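Local structure of nucleoprotein (Human coronavirus NL63, 5EPW) at residues B[30-35]-B[55-60]; B[43-48]-B[117-122]; B[79-84]-B[94-99]. The protein probably packages the positive-strand viral RNA genome into a helical ribonucleocapsid, this chain being its C-terminal domain, which pairs with a second subunit. All blocks are in the same frame, centred on the assembly; numbering follows the deposited sequence.

Contact 1: residues B[30-35]-B[55-60]; sequences PTREEN and VQNGVD
The Arg32 side chain lies alongside Asn57, pointing the same way, with the guanidinium and amide planes turned 52° apart. Arg32 NH1 comes within 3.0 Å of Asn57 OD1, but the angle is too poor for a hydrogen bond; on the other branch of the amide, Asn57 ND2 makes a weak hydrogen bond to Asp53 OD1. The Arg32 chain leaves the backbone with CG opposite N (chi1 168°), then bends at chi2 and chi3, which brings the guanidinium alongside the Asn57 amide. Thr31 CB and CG2 each approach Asp60 OD2 to 3.7 Å. Below this layer the backbones do the gripping. Pro30 O accepts from Val59 N at 2.9 Å and also faces the CA-H of Gly58, where the chain leaves the helix with positive phi. Gln56 O receives an almost straight CA-H contact from Arg32 CA (3.4 Å, 169° at the hydrogen). Two waters bridge the segments: one accepts from Arg32 N and donates to Asp60 OD2, and the other joins Arg32 O, Gln56 O and Asn35 ND2. Asn35 CB also rests 3.4 Å from Val55 O. The contact thus lays the loop 30-35 against the C-terminal end of helix 52-57, just where Asn35 caps the start of helix 36-39; Pro30 packs on that helix too, and Pro30 and Val59 both reach Ala75 of the second subunit.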
ATOM      1  N   PRO B  30      -7.352 -11.826  -1.742  1.00 14.33           N
ATOM      2  CA  PRO B  30      -7.436 -13.199  -1.198  1.00 13.85           C
ATOM      3  C   PRO B  30      -8.722 -13.458  -0.397  1.00 15.52           C
ATOM      4  O   PRO B  30      -9.192 -12.590   0.326  1.00 14.29           O
ATOM      5  CB  PRO B  30      -6.182 -13.277  -0.320  1.00 15.10           C
ATOM      6  CG  PRO B  30      -6.129 -11.887   0.207  1.00 12.99           C
ATOM      7  CD  PRO B  30      -6.392 -11.000  -0.988  1.00 14.29           C
ATOM      8  N   THR B  31      -9.195 -14.725  -0.478  1.00 15.41           N
ATOM      9  CA  THR B  31     -10.392 -15.251   0.190  1.00 17.74           C
ATOM     10  C   THR B  31     -10.092 -16.682   0.598  1.00 16.34           C
ATOM     11  O   THR B  31      -9.069 -17.186   0.281  1.00 18.22           O
ATOM     12  CB  THR B  31     -11.585 -15.273  -0.762  1.00 18.07           C
ATOM     13  OG1 THR B  31     -11.295 -16.127  -1.825  1.00 19.13           O
ATOM     14  CG2 THR B  31     -11.892 -13.885  -1.317  1.00 19.20           C
ATOM     15  N   ARG B  32     -11.003 -17.346   1.306  1.00 17.80           N
ATOM     16  CA  ARG B  32     -10.778 -18.743   1.675  1.00 19.78           C
ATOM     17  C   ARG B  32     -10.556 -19.618   0.456  1.00 20.43           C
ATOM     18  O   ARG B  32      -9.692 -20.501   0.433  1.00 25.19           O
ATOM     19  CB  ARG B  32     -11.986 -19.267   2.462  1.00 24.24           C
ATOM     20  CG  ARG B  32     -11.949 -20.777   2.611  1.00 34.07           C
ATOM     21  CD  ARG B  32     -11.580 -21.245   3.960  1.00 44.81           C
ATOM     22  NE  ARG B  32     -12.759 -21.602   4.746  1.00 45.91           N
ATOM     23  CZ  ARG B  32     -12.805 -21.545   6.081  1.00 57.26           C
ATOM     24  NH1 ARG B  32     -11.746 -21.142   6.784  1.00 48.03           N
ATOM     25  NH2 ARG B  32     -13.930 -21.871   6.726  1.00 62.69           N
ATOM     26  N   GLU B  33     -11.297 -19.325  -0.620  1.00 22.42           N
ATOM     27  CA  GLU B  33     -11.229 -20.038  -1.915  0.50 23.00           C
ATOM     28  C   GLU B  33      -9.862 -19.924  -2.578  1.00 23.70           C
ATOM     29  O   GLU B  33      -9.326 -20.848  -3.143  1.00 25.06           O
ATOM     30  CB  GLU B  33     -12.316 -19.492  -2.858  0.50 24.83           C
ATOM     31  CG  GLU B  33     -13.710 -19.287  -2.230  0.50 29.85           C
ATOM     32  CD  GLU B  33     -13.915 -17.969  -1.500  0.50 28.32           C
ATOM     33  OE1 GLU B  33     -14.027 -18.019  -0.285  0.50 22.73           O
ATOM     34  OE2 GLU B  33     -14.019 -16.889  -2.137  0.50 36.01           O
ATOM     35  N   GLU B  34      -9.262 -18.709  -2.512  1.00 20.08           N
ATOM     36  CA  GLU B  34      -7.939 -18.469  -3.100  1.00 17.55           C
ATOM     37  C   GLU B  34      -7.217 -17.552  -2.082  1.00 18.11           C
ATOM     38  O   GLU B  34      -7.358 -16.310  -2.046  1.00 17.29           O
ATOM     39  CB  GLU B  34      -8.042 -17.742  -4.422  1.00 21.94           C
ATOM     40  CG  GLU B  34      -8.569 -18.621  -5.585  1.00 26.34           C
ATOM     41  CD  GLU B  34      -8.390 -17.924  -6.921  1.00 32.56           C
ATOM     42  OE1 GLU B  34      -9.124 -16.964  -7.106  1.00 30.99           O
ATOM     43  OE2 GLU B  34      -7.503 -18.326  -7.730  1.00 45.24           O
ATOM     44  N   ASN B  35      -6.490 -18.227  -1.214  1.00 17.59           N
ATOM     45  CA  ASN B  35      -6.029 -17.574   0.018  1.00 16.16           C
ATOM     46  C   ASN B  35      -4.701 -16.792  -0.159  1.00 15.32           C
ATOM     47  O   ASN B  35      -4.225 -16.590  -1.276  1.00 15.68           O
ATOM     48  CB  ASN B  35      -6.017 -18.586   1.145  1.00 17.78           C
ATOM     49  CG  ASN B  35      -4.906 -19.611   0.998  1.00 21.07           C
ATOM     50  OD1 ASN B  35      -3.864 -19.423   0.297  1.00 19.49           O
ATOM     51  ND2 ASN B  35      -5.149 -20.790   1.656  1.00 22.19           N
ATOM     52  N   VAL B  55      -4.286 -15.452   6.975  1.00 13.91           N
ATOM     53  CA  VAL B  55      -3.701 -16.186   5.884  1.00 13.92           C
ATOM     54  C   VAL B  55      -4.742 -17.103   5.175  1.00 15.49           C
ATOM     55  O   VAL B  55      -4.832 -17.158   3.948  1.00 15.16           O
ATOM     56  CB  VAL B  55      -2.419 -16.979   6.308  1.00 15.20           C
ATOM     57  CG1 VAL B  55      -2.037 -17.930   5.214  1.00 16.21           C
ATOM     58  CG2 VAL B  55      -1.305 -15.980   6.706  1.00 16.29           C
ATOM     59  N   GLN B  56      -5.507 -17.819   6.002  1.00 16.50           N
ATOM     60  CA  GLN B  56      -6.533 -18.762   5.522  0.50 16.42           C
ATOM     61  C   GLN B  56      -7.701 -18.128   4.809  1.00 16.73           C
ATOM     62  O   GLN B  56      -8.244 -18.682   3.872  1.00 18.18           O
ATOM     63  CB  GLN B  56      -7.099 -19.510   6.767  0.50 17.63           C
ATOM     64  CG  GLN B  56      -8.231 -20.468   6.495  0.50 21.23           C
ATOM     65  CD  GLN B  56      -8.522 -21.394   7.654  0.50 23.77           C
ATOM     66  OE1 GLN B  56      -8.151 -22.536   7.611  0.50 28.86           O
ATOM     67  NE2 GLN B  56      -9.236 -20.924   8.637  0.50 23.12           N
ATOM     68  N   ASN B  57      -8.123 -16.974   5.310  1.00 16.31           N
ATOM     69  CA  ASN B  57      -9.411 -16.357   4.935  1.00 16.35           C
ATOM     70  C   ASN B  57      -9.257 -15.008   4.180  1.00 14.15           C
ATOM     71  O   ASN B  57     -10.181 -14.517   3.602  1.00 15.68           O
ATOM     72  CB  ASN B  57     -10.296 -16.197   6.146  1.00 17.10           C
ATOM     73  CG  ASN B  57     -10.740 -17.539   6.684  1.00 20.86           C
ATOM     74  OD1 ASN B  57     -11.386 -18.287   5.960  1.00 21.41           O
ATOM     75  ND2 ASN B  57     -10.300 -17.893   7.876  1.00 21.39           N
ATOM     76  N   GLY B  58      -8.005 -14.503   4.114  1.00 14.58           N
ATOM     77  CA  GLY B  58      -7.773 -13.238   3.408  1.00 13.05           C
ATOM     78  C   GLY B  58      -8.701 -12.136   3.887  1.00 14.03           C
ATOM     79  O   GLY B  58      -8.874 -11.886   5.144  1.00 14.03           O
ATOM     80  N   VAL B  59      -9.233 -11.340   2.937  1.00 13.05           N
ATOM     81  CA  VAL B  59     -10.143 -10.229   3.285  1.00 13.86           C
ATOM     82  C   VAL B  59     -11.458 -10.657   3.953  1.00 14.60           C
ATOM     83  O   VAL B  59     -12.149  -9.828   4.501  1.00 17.18           O
ATOM     84  CB  VAL B  59     -10.383  -9.308   2.086  1.00 15.20           C
ATOM     85  CG1 VAL B  59      -9.028  -8.776   1.504  1.00 15.25           C
ATOM     86  CG2 VAL B  59     -11.303  -9.958   1.044  1.00 16.15           C
ATOM     87  N   ASP B  60     -11.765 -11.939   3.890  1.00 14.08           N
ATOM     88  CA  ASP B  60     -12.967 -12.477   4.567  1.00 16.55           C
ATOM     89  C   ASP B  60     -12.713 -12.859   5.986  1.00 16.60           C
ATOM     90  O   ASP B  60     -13.655 -13.278   6.763  1.00 18.74           O
ATOM     91  CB  ASP B  60     -13.534 -13.599   3.734  1.00 16.40           C
ATOM     92  CG  ASP B  60     -14.138 -13.090   2.407  1.00 19.22           C
ATOM     93  OD1 ASP B  60     -14.368 -11.892   2.221  1.00 24.24           O
ATOM     94  OD2 ASP B  60     -14.198 -13.921   1.557  1.00 24.02           O
TER
HETATM   95  O   HOH W   1     -13.677 -16.455   2.046  1.00 23.25           O
HETATM   96  O   HOH W   2      -7.999 -21.079   2.608  1.00 23.48           O

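Contact 2: residues B[43-48]-B[117-122]; sequences RDFNHN and SAFTKP
A type I beta turn, Asp44 to His47, meets the short 3-10 turn 118-120 through an edge-to-face pair of Phe45 and Phe119. Phe119 drives its CZ onto the centre of the Phe45 ring, 3.6 Å above the plane; the centroids are 5.0 Å apart and the planes make 69°. With CG between its own N and carbonyl carbon (chi1 77°), the Phe119 ring is held over the backbone of Arg43 and Asp44 on one face, while Thr120 CG2 covers the other. Arg43 CB packs on Phe119 CB at 3.6 Å. Asp44 OD1 stiffens the turn: Asn46 N, in an Asx turn, and His47 ND1 reach it from opposite faces of the carboxylate. At the far end Asn48 ND2 gives a straight bond to Ser117 OG (3.0 Å, 166°) with the hydroxyl in the amide plane, and a water links Asn48 O to Phe119 N. Asn48 OD1 turns to Val83 N of the second subunit, and the Arg43 guanidinium bonds Met49 O and Gly41 O. The contact joins the loop between helices 36-39 and 52-57 to the chain just after helix 109-115.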
ATOM      1  N   ARG B  43       4.102 -16.477   4.550  1.00 14.14           N
ATOM      2  CA  ARG B  43       4.595 -15.420   5.474  1.00 14.03           C
ATOM      3  C   ARG B  43       6.103 -15.588   5.691  1.00 16.28           C
ATOM      4  O   ARG B  43       6.584 -16.755   5.953  1.00 16.33           O
ATOM      5  CB  ARG B  43       3.957 -15.518   6.816  1.00 14.87           C
ATOM      6  CG  ARG B  43       2.405 -15.382   6.793  1.00 14.68           C
ATOM      7  CD  ARG B  43       1.887 -14.015   6.263  1.00 14.24           C
ATOM      8  NE  ARG B  43       1.878 -14.091   4.842  1.00 14.10           N
ATOM      9  CZ  ARG B  43       1.911 -12.998   4.045  1.00 11.32           C
ATOM     10  NH1 ARG B  43       2.014 -13.180   2.713  1.00 12.53           N
ATOM     11  NH2 ARG B  43       1.812 -11.771   4.540  1.00 11.37           N
ATOM     12  N   ASP B  44       6.834 -14.491   5.670  1.00 12.26           N
ATOM     13  CA  ASP B  44       8.265 -14.494   5.942  1.00 13.14           C
ATOM     14  C   ASP B  44       8.661 -13.074   6.355  1.00 11.96           C
ATOM     15  O   ASP B  44       7.764 -12.214   6.484  1.00 13.72           O
ATOM     16  CB  ASP B  44       9.096 -15.079   4.777  1.00 13.85           C
ATOM     17  CG  ASP B  44       9.141 -14.272   3.505  1.00 15.67           C
ATOM     18  OD1 ASP B  44       8.764 -13.064   3.543  1.00 12.70           O
ATOM     19  OD2 ASP B  44       9.594 -14.837   2.512  1.00 18.06           O
ATOM     20  N   PHE B  45       9.967 -12.801   6.482  1.00 12.97           N
ATOM     21  CA  PHE B  45      10.355 -11.494   6.985  1.00 13.47           C
ATOM     22  C   PHE B  45      10.206 -10.392   6.010  1.00 14.24           C
ATOM     23  O   PHE B  45      10.191  -9.229   6.429  1.00 17.86           O
ATOM     24  CB  PHE B  45      11.777 -11.631   7.615  1.00 15.00           C
ATOM     25  CG  PHE B  45      11.773 -12.431   8.888  1.00 15.94           C
ATOM     26  CD1 PHE B  45      11.405 -11.829  10.077  1.00 16.52           C
ATOM     27  CD2 PHE B  45      12.117 -13.805   8.905  1.00 16.29           C
ATOM     28  CE1 PHE B  45      11.313 -12.569  11.217  1.00 16.31           C
ATOM     29  CE2 PHE B  45      12.058 -14.510  10.078  1.00 16.15           C
ATOM     30  CZ  PHE B  45      11.611 -13.898  11.245  1.00 14.96           C
ATOM     31  N   ASN B  46       9.973 -10.716   4.762  1.00 13.37           N
ATOM     32  CA  ASN B  46       9.702  -9.688   3.706  1.00 12.97           C
ATOM     33  C   ASN B  46       8.199  -9.613   3.357  1.00 11.74           C
ATOM     34  O   ASN B  46       7.811  -8.792   2.539  1.00 13.30           O
ATOM     35  CB  ASN B  46      10.553  -9.922   2.482  1.00 13.12           C
ATOM     36  CG  ASN B  46      11.990  -9.432   2.646  1.00 14.97           C
ATOM     37  OD1 ASN B  46      12.227  -8.197   2.622  1.00 16.79           O
ATOM     38  ND2 ASN B  46      12.901 -10.331   3.012  1.00 13.97           N
ATOM     39  N   HIS B  47       7.398 -10.488   3.933  1.00 12.30           N
ATOM     40  CA  HIS B  47       5.944 -10.573   3.703  1.00 12.03           C
ATOM     41  C   HIS B  47       5.283 -10.980   5.012  1.00 11.62           C
ATOM     42  O   HIS B  47       4.962 -12.168   5.213  1.00 13.23           O
ATOM     43  CB  HIS B  47       5.609 -11.580   2.552  1.00 14.22           C
ATOM     44  CG  HIS B  47       6.450 -11.434   1.344  1.00 13.11           C
ATOM     45  ND1 HIS B  47       7.736 -11.937   1.232  1.00 13.65           N
ATOM     46  CD2 HIS B  47       6.187 -10.832   0.171  1.00 14.04           C
ATOM     47  CE1 HIS B  47       8.206 -11.669   0.041  1.00 15.22           C
ATOM     48  NE2 HIS B  47       7.318 -10.962  -0.634  1.00 14.93           N
ATOM     49  N   ASN B  48       5.281 -10.065   5.982  1.00 11.71           N
ATOM     50  CA  ASN B  48       5.206 -10.485   7.396  1.00 12.71           C
ATOM     51  C   ASN B  48       3.842 -10.312   8.094  1.00 13.63           C
ATOM     52  O   ASN B  48       3.734 -10.629   9.294  1.00 13.47           O
ATOM     53  CB  ASN B  48       6.304  -9.814   8.250  1.00 12.23           C
ATOM     54  CG  ASN B  48       6.259  -8.357   8.250  1.00 11.76           C
ATOM     55  OD1 ASN B  48       6.026  -7.664   7.226  1.00 13.25           O
ATOM     56  ND2 ASN B  48       6.474  -7.756   9.415  1.00 13.27           N
ATOM     57  N   SER B 117       4.336  -9.665  11.858  1.00 14.43           N
ATOM     58  CA  SER B 117       5.087 -10.874  12.014  1.00 15.17           C
ATOM     59  C   SER B 117       4.435 -11.900  12.944  1.00 18.17           C
ATOM     60  O   SER B 117       5.114 -12.653  13.755  1.00 18.17           O
ATOM     61  CB  SER B 117       6.526 -10.501  12.536  1.00 16.59           C
ATOM     62  OG  SER B 117       7.218  -9.690  11.538  1.00 16.88           O
ATOM     63  N   ALA B 118       3.134 -12.019  12.766  1.00 16.12           N
ATOM     64  CA  ALA B 118       2.363 -13.019  13.482  1.00 16.49           C
ATOM     65  C   ALA B 118       2.796 -14.425  13.252  1.00 16.29           C
ATOM     66  O   ALA B 118       2.667 -15.342  14.154  1.00 21.36           O
ATOM     67  CB  ALA B 118       0.910 -12.813  13.236  1.00 15.32           C
ATOM     68  N   PHE B 119       3.376 -14.774  12.120  1.00 16.95           N
ATOM     69  CA  PHE B 119       3.924 -16.048  11.800  1.00 17.64           C
ATOM     70  C   PHE B 119       5.031 -16.462  12.794  1.00 20.60           C
ATOM     71  O   PHE B 119       5.219 -17.675  12.897  1.00 24.32           O
ATOM     72  CB  PHE B 119       4.453 -16.140  10.354  1.00 18.02           C
ATOM     73  CG  PHE B 119       5.777 -15.467  10.119  1.00 18.84           C
ATOM     74  CD1 PHE B 119       5.863 -14.102   9.866  1.00 17.78           C
ATOM     75  CD2 PHE B 119       6.969 -16.194  10.080  1.00 18.84           C
ATOM     76  CE1 PHE B 119       7.137 -13.463   9.655  1.00 17.65           C
ATOM     77  CE2 PHE B 119       8.215 -15.588   9.809  1.00 18.92           C
ATOM     78  CZ  PHE B 119       8.296 -14.207   9.625  1.00 18.44           C
ATOM     79  N   THR B 120       5.642 -15.543  13.469  1.00 18.70           N
ATOM     80  CA  THR B 120       6.736 -15.899  14.458  1.00 22.03           C
ATOM     81  C   THR B 120       6.106 -16.396  15.767  1.00 28.75           C
ATOM     82  O   THR B 120       6.827 -16.907  16.675  1.00 28.95           O
ATOM     83  CB  THR B 120       7.656 -14.733  14.684  1.00 17.28           C
ATOM     84  OG1 THR B 120       7.086 -13.534  15.211  1.00 20.30           O
ATOM     85  CG2 THR B 120       8.341 -14.313  13.358  1.00 20.49           C
ATOM     86  N   LYS B 121       4.805 -16.249  15.929  1.00 28.49           N
ATOM     87  CA  LYS B 121       4.189 -16.357  17.259  1.00 29.91           C
ATOM     88  C   LYS B 121       2.877 -17.068  17.061  1.00 31.29           C
ATOM     89  O   LYS B 121       1.820 -16.526  17.350  1.00 37.32           O
ATOM     90  CB  LYS B 121       4.093 -15.013  17.986  1.00 36.95           C
ATOM     91  CG  LYS B 121       3.609 -13.849  17.143  1.00 37.83           C
ATOM     92  CD  LYS B 121       3.900 -12.409  17.632  1.00 43.09           C
ATOM     93  CE  LYS B 121       3.232 -11.467  16.589  1.00 43.83           C
ATOM     94  NZ  LYS B 121       3.140  -9.983  16.634  1.00 43.90           N
ATOM     95  N   PRO B 122       2.932 -18.325  16.601  1.00 40.76           N
ATOM     96  CA  PRO B 122       1.691 -19.076  16.463  1.00 46.17           C
ATOM     97  C   PRO B 122       1.047 -19.507  17.823  1.00 50.93           C
ATOM     98  O   PRO B 122       1.753 -19.661  18.835  1.00 37.30           O
ATOM     99  CB  PRO B 122       2.129 -20.291  15.639  1.00 51.66           C
ATOM    100  CG  PRO B 122       3.541 -20.503  16.039  1.00 48.73           C
ATOM    101  CD  PRO B 122       4.112 -19.137  16.298  1.00 41.32           C
TER
HETATM  102  O   HOH W   3       2.617 -13.128   9.796  1.00 16.11           O

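Contact 3: residues B[79-84]-B[94-99]; sequences FDSEVS and ITYTYK
Tyr96 and Tyr98 both present a ring edge to Ser81, whose hydroxyl lies near the plane of each ring. The closer approach is to Tyr98, with Ser81 OG 3.4 Å from CD1; that hydroxyl is hydrogen-bonded to Leu77 O in the last turn of helix 74-79. The two rings diverge because their first torsions differ: Tyr98 has CG opposite its backbone N (chi1 178°), Tyr96 has it opposite the carbonyl carbon. Tyr98 runs obliquely across Asp80, ring and carboxylate planes 74° apart, and its OH donates to a water lying in the ring plane, which in turn donates to Asp80 OD2 (2.6 Å). Asp80 OD1 forms a salt bridge with Arg25 of the second subunit, so both carboxylate oxygens are engaged, OD1 by the arginine and OD2 by water. Val83 lies alongside Tyr96 and points the same way, CG2 3.7 Å from CD2, while its other methyl, CG1, meets Ile94 CG2 at 3.8 Å. Tyr96 OH reaches Leu70 O of the second subunit.

The face carrying Glu82, Ser84, Thr95 and Thr97 is more polar and partly exposed; there a water bridges Glu82 O and Thr97 OG1, and Ser84 OG rests against Thr95 CB. Underneath, Glu82 with Thr97 and Ser84 with Thr95 are hydrogen-bonded antiparallel pairs, each closed by two backbone bonds, Thr95 N to Ser84 O being 2.8 Å long. Val83 and Tyr96 make the non-hydrogen-bonded pair between them. Residues 94-99 also pair along their other edge with a strand of the second subunit, so the hairpin 82-88/91-103 becomes half of a continuous antiparallel sheet across the interface, the arrangement characteristic of the coronavirus nucleocapsid C-terminal domain dimer.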
ATOM      1  N   PHE B  79       0.573   9.230  -4.064  1.00 13.11           N
ATOM      2  CA  PHE B  79       0.978  10.623  -3.859  1.00 12.11           C
ATOM      3  C   PHE B  79       1.753  10.835  -2.598  1.00 13.51           C
ATOM      4  O   PHE B  79       2.333  11.949  -2.385  1.00 14.28           O
ATOM      5  CB  PHE B  79      -0.216  11.573  -3.863  1.00 14.00           C
ATOM      6  CG  PHE B  79      -0.854  11.757  -5.190  1.00 15.94           C
ATOM      7  CD1 PHE B  79      -0.150  12.339  -6.250  1.00 15.40           C
ATOM      8  CD2 PHE B  79      -2.158  11.258  -5.447  1.00 15.96           C
ATOM      9  CE1 PHE B  79      -0.709  12.505  -7.494  1.00 17.56           C
ATOM     10  CE2 PHE B  79      -2.757  11.475  -6.688  1.00 16.56           C
ATOM     11  CZ  PHE B  79      -2.047  12.127  -7.677  1.00 17.28           C
ATOM     12  N   ASP B  80       1.830   9.882  -1.676  1.00 12.24           N
ATOM     13  CA  ASP B  80       2.386  10.131  -0.352  1.00 12.90           C
ATOM     14  C   ASP B  80       3.411   9.064   0.046  1.00 13.25           C
ATOM     15  O   ASP B  80       3.736   8.922   1.218  1.00 14.48           O
ATOM     16  CB  ASP B  80       1.285  10.344   0.699  1.00 14.03           C
ATOM     17  CG  ASP B  80       1.760  11.046   1.964  1.00 15.64           C
ATOM     18  OD1 ASP B  80       2.584  11.996   1.768  1.00 16.75           O
ATOM     19  OD2 ASP B  80       1.178  10.767   3.024  1.00 14.97           O
ATOM     20  N   SER B  81       4.024   8.424  -0.961  1.00 12.54           N
ATOM     21  CA  SER B  81       5.152   7.461  -0.821  1.00 12.39           C
ATOM     22  C   SER B  81       6.408   7.991  -1.498  1.00 12.99           C
ATOM     23  O   SER B  81       6.372   8.833  -2.418  1.00 13.19           O
ATOM     24  CB  SER B  81       4.822   6.099  -1.504  1.00 12.86           C
ATOM     25  OG  SER B  81       3.674   5.442  -0.932  1.00 14.70           O
ATOM     26  N   GLU B  82       7.502   7.366  -1.152  1.00 11.32           N
ATOM     27  CA  GLU B  82       8.719   7.464  -1.954  1.00 11.19           C
ATOM     28  C   GLU B  82       8.739   6.250  -2.863  1.00 11.52           C
ATOM     29  O   GLU B  82       8.771   5.094  -2.407  1.00 13.04           O
ATOM     30  CB  GLU B  82       9.999   7.494  -1.060  1.00 12.44           C
ATOM     31  CG  GLU B  82      11.303   7.589  -1.873  1.00 12.60           C
ATOM     32  CD  GLU B  82      12.526   7.880  -1.002  1.00 17.13           C
ATOM     33  OE1 GLU B  82      12.347   8.130   0.181  1.00 18.66           O
ATOM     34  OE2 GLU B  82      13.639   7.850  -1.586  1.00 17.55           O
ATOM     35  N   VAL B  83       8.816   6.443  -4.200  1.00 12.33           N
ATOM     36  CA  VAL B  83       8.781   5.410  -5.166  1.00 11.87           C
ATOM     37  C   VAL B  83      10.063   5.315  -5.980  1.00 13.42           C
ATOM     38  O   VAL B  83      10.614   6.384  -6.339  1.00 14.60           O
ATOM     39  CB  VAL B  83       7.584   5.617  -6.147  1.00 13.03           C
ATOM     40  CG1 VAL B  83       7.601   4.595  -7.302  1.00 15.95           C
ATOM     41  CG2 VAL B  83       6.237   5.590  -5.460  1.00 13.85           C
ATOM     42  N   SER B  84      10.549   4.093  -6.174  1.00 15.07           N
ATOM     43  CA  SER B  84      11.780   3.864  -7.005  1.00 17.33           C
ATOM     44  C   SER B  84      11.609   2.657  -7.845  1.00 17.25           C
ATOM     45  O   SER B  84      10.664   1.869  -7.655  1.00 16.41           O
ATOM     46  CB  SER B  84      12.952   3.738  -6.130  1.00 20.27           C
ATOM     47  OG  SER B  84      12.978   2.472  -5.503  1.00 23.59           O
ATOM     48  N   ILE B  94       9.060  -2.109  -9.094  1.00 13.91           N
ATOM     49  CA  ILE B  94       8.659  -0.807  -8.498  1.00 14.26           C
ATOM     50  C   ILE B  94       8.595  -1.036  -6.957  1.00 12.89           C
ATOM     51  O   ILE B  94       7.990  -2.022  -6.504  1.00 13.76           O
ATOM     52  CB  ILE B  94       7.269  -0.332  -8.936  1.00 15.51           C
ATOM     53  CG1 ILE B  94       7.212  -0.188 -10.516  1.00 19.07           C
ATOM     54  CG2 ILE B  94       6.996   1.028  -8.357  1.00 16.27           C
ATOM     55  CD1 ILE B  94       5.827  -0.005 -11.139  1.00 17.35           C
ATOM     56  N   THR B  95       9.295  -0.136  -6.236  1.00 11.84           N
ATOM     57  CA  THR B  95       9.220  -0.123  -4.777  1.00 11.46           C
ATOM     58  C   THR B  95       8.469   1.102  -4.305  1.00 10.93           C
ATOM     59  O   THR B  95       8.776   2.266  -4.708  1.00 13.40           O
ATOM     60  CB  THR B  95      10.595  -0.102  -4.138  1.00 12.22           C
ATOM     61  OG1 THR B  95      11.395  -1.241  -4.536  1.00 14.83           O
ATOM     62  CG2 THR B  95      10.501  -0.157  -2.638  1.00 13.19           C
ATOM     63  N   TYR B  96       7.433   0.888  -3.469  1.00 10.29           N
ATOM     64  CA  TYR B  96       6.766   1.924  -2.696  1.00 10.52           C
ATOM     65  C   TYR B  96       7.251   1.818  -1.256  1.00 10.83           C
ATOM     66  O   TYR B  96       7.112   0.742  -0.654  1.00 11.81           O
ATOM     67  CB  TYR B  96       5.248   1.795  -2.716  1.00 10.84           C
ATOM     68  CG  TYR B  96       4.537   1.969  -4.036  1.00 10.46           C
ATOM     69  CD1 TYR B  96       4.485   0.929  -4.973  1.00 12.26           C
ATOM     70  CD2 TYR B  96       3.787   3.157  -4.248  1.00 12.65           C
ATOM     71  CE1 TYR B  96       3.708   1.090  -6.117  1.00 12.24           C
ATOM     72  CE2 TYR B  96       2.988   3.309  -5.397  1.00 13.35           C
ATOM     73  CZ  TYR B  96       3.023   2.296  -6.304  1.00 12.26           C
ATOM     74  OH  TYR B  96       2.221   2.429  -7.454  1.00 13.95           O
ATOM     75  N   THR B  97       7.733   2.932  -0.731  1.00 10.12           N
ATOM     76  CA  THR B  97       8.047   2.965   0.744  1.00 10.69           C
ATOM     77  C   THR B  97       7.116   4.005   1.293  1.00 10.16           C
ATOM     78  O   THR B  97       7.174   5.233   0.915  1.00 11.97           O
ATOM     79  CB  THR B  97       9.526   3.371   0.977  1.00 13.25           C
ATOM     80  OG1 THR B  97      10.365   2.412   0.343  1.00 14.44           O
ATOM     81  CG2 THR B  97       9.802   3.343   2.513  1.00 14.04           C
ATOM     82  N   TYR B  98       6.186   3.612   2.150  1.00 10.94           N
ATOM     83  CA  TYR B  98       5.094   4.480   2.650  1.00 11.24           C
ATOM     84  C   TYR B  98       5.219   4.529   4.197  1.00 11.35           C
ATOM     85  O   TYR B  98       5.179   3.472   4.819  1.00 12.23           O
ATOM     86  CB  TYR B  98       3.724   3.944   2.179  1.00 12.85           C
ATOM     87  CG  TYR B  98       2.591   4.797   2.715  1.00 13.24           C
ATOM     88  CD1 TYR B  98       2.293   5.997   2.117  1.00 12.89           C
ATOM     89  CD2 TYR B  98       1.960   4.454   3.911  1.00 13.67           C
ATOM     90  CE1 TYR B  98       1.292   6.867   2.695  1.00 14.43           C
ATOM     91  CE2 TYR B  98       0.978   5.256   4.433  1.00 14.08           C
ATOM     92  CZ  TYR B  98       0.648   6.429   3.833  1.00 16.17           C
ATOM     93  OH  TYR B  98      -0.334   7.212   4.416  1.00 17.02           O
ATOM     94  N   LYS B  99       5.228   5.727   4.757  1.00 12.10           N
ATOM     95  CA  LYS B  99       5.319   5.910   6.217  1.00 13.25           C
ATOM     96  C   LYS B  99       4.065   6.648   6.691  1.00 14.19           C
ATOM     97  O   LYS B  99       3.670   7.657   6.093  1.00 15.78           O
ATOM     98  CB  LYS B  99       6.525   6.753   6.525  1.00 14.18           C
ATOM     99  CG  LYS B  99       7.791   6.001   6.202  1.00 14.70           C
ATOM    100  CD  LYS B  99       9.045   6.868   6.413  1.00 18.81           C
ATOM    101  CE  LYS B  99      10.291   6.133   5.970  1.00 20.75           C
ATOM    102  NZ  LYS B  99      11.503   6.987   6.363  1.00 25.09           N
TER
HETATM  103  O   HOH W   4       3.289   9.539   4.301  1.00  6.98           O
HETATM  104  O   HOH W   5       5.459   8.127   3.149  1.00 14.67           O
HETATM  105  O   HOH W   6      -0.980   9.260   2.957  1.00 15.61           O
HETATM  106  O   HOH W   7       0.999   9.509   5.959  1.00 20.79           O
HETATM  107  O   HOH W   8      10.989   3.450  -2.120  1.00 18.28           O

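From the N terminus, contact 1 closes the first loop, bringing the chain at 55-60 back to 30-35. Before it closes, contact 2 has opened at 43-48, so the two cross along the sequence; they also touch in space, Val55 CG2 lying 3.8 Å from Arg43 CG, with centres about 17 Å apart. Contact 2 closes only at 117-122, and the hairpin of contact 3 falls wholly within that long excursion. Contacts 1 and 2 knit the small helices and loops together, whereas contact 3 stands off, its centre about 26 Å from that of contact 1 and 22 Å from that of contact 2; all three touch the second subunit, and in contact 3 the sheet itself runs on into it.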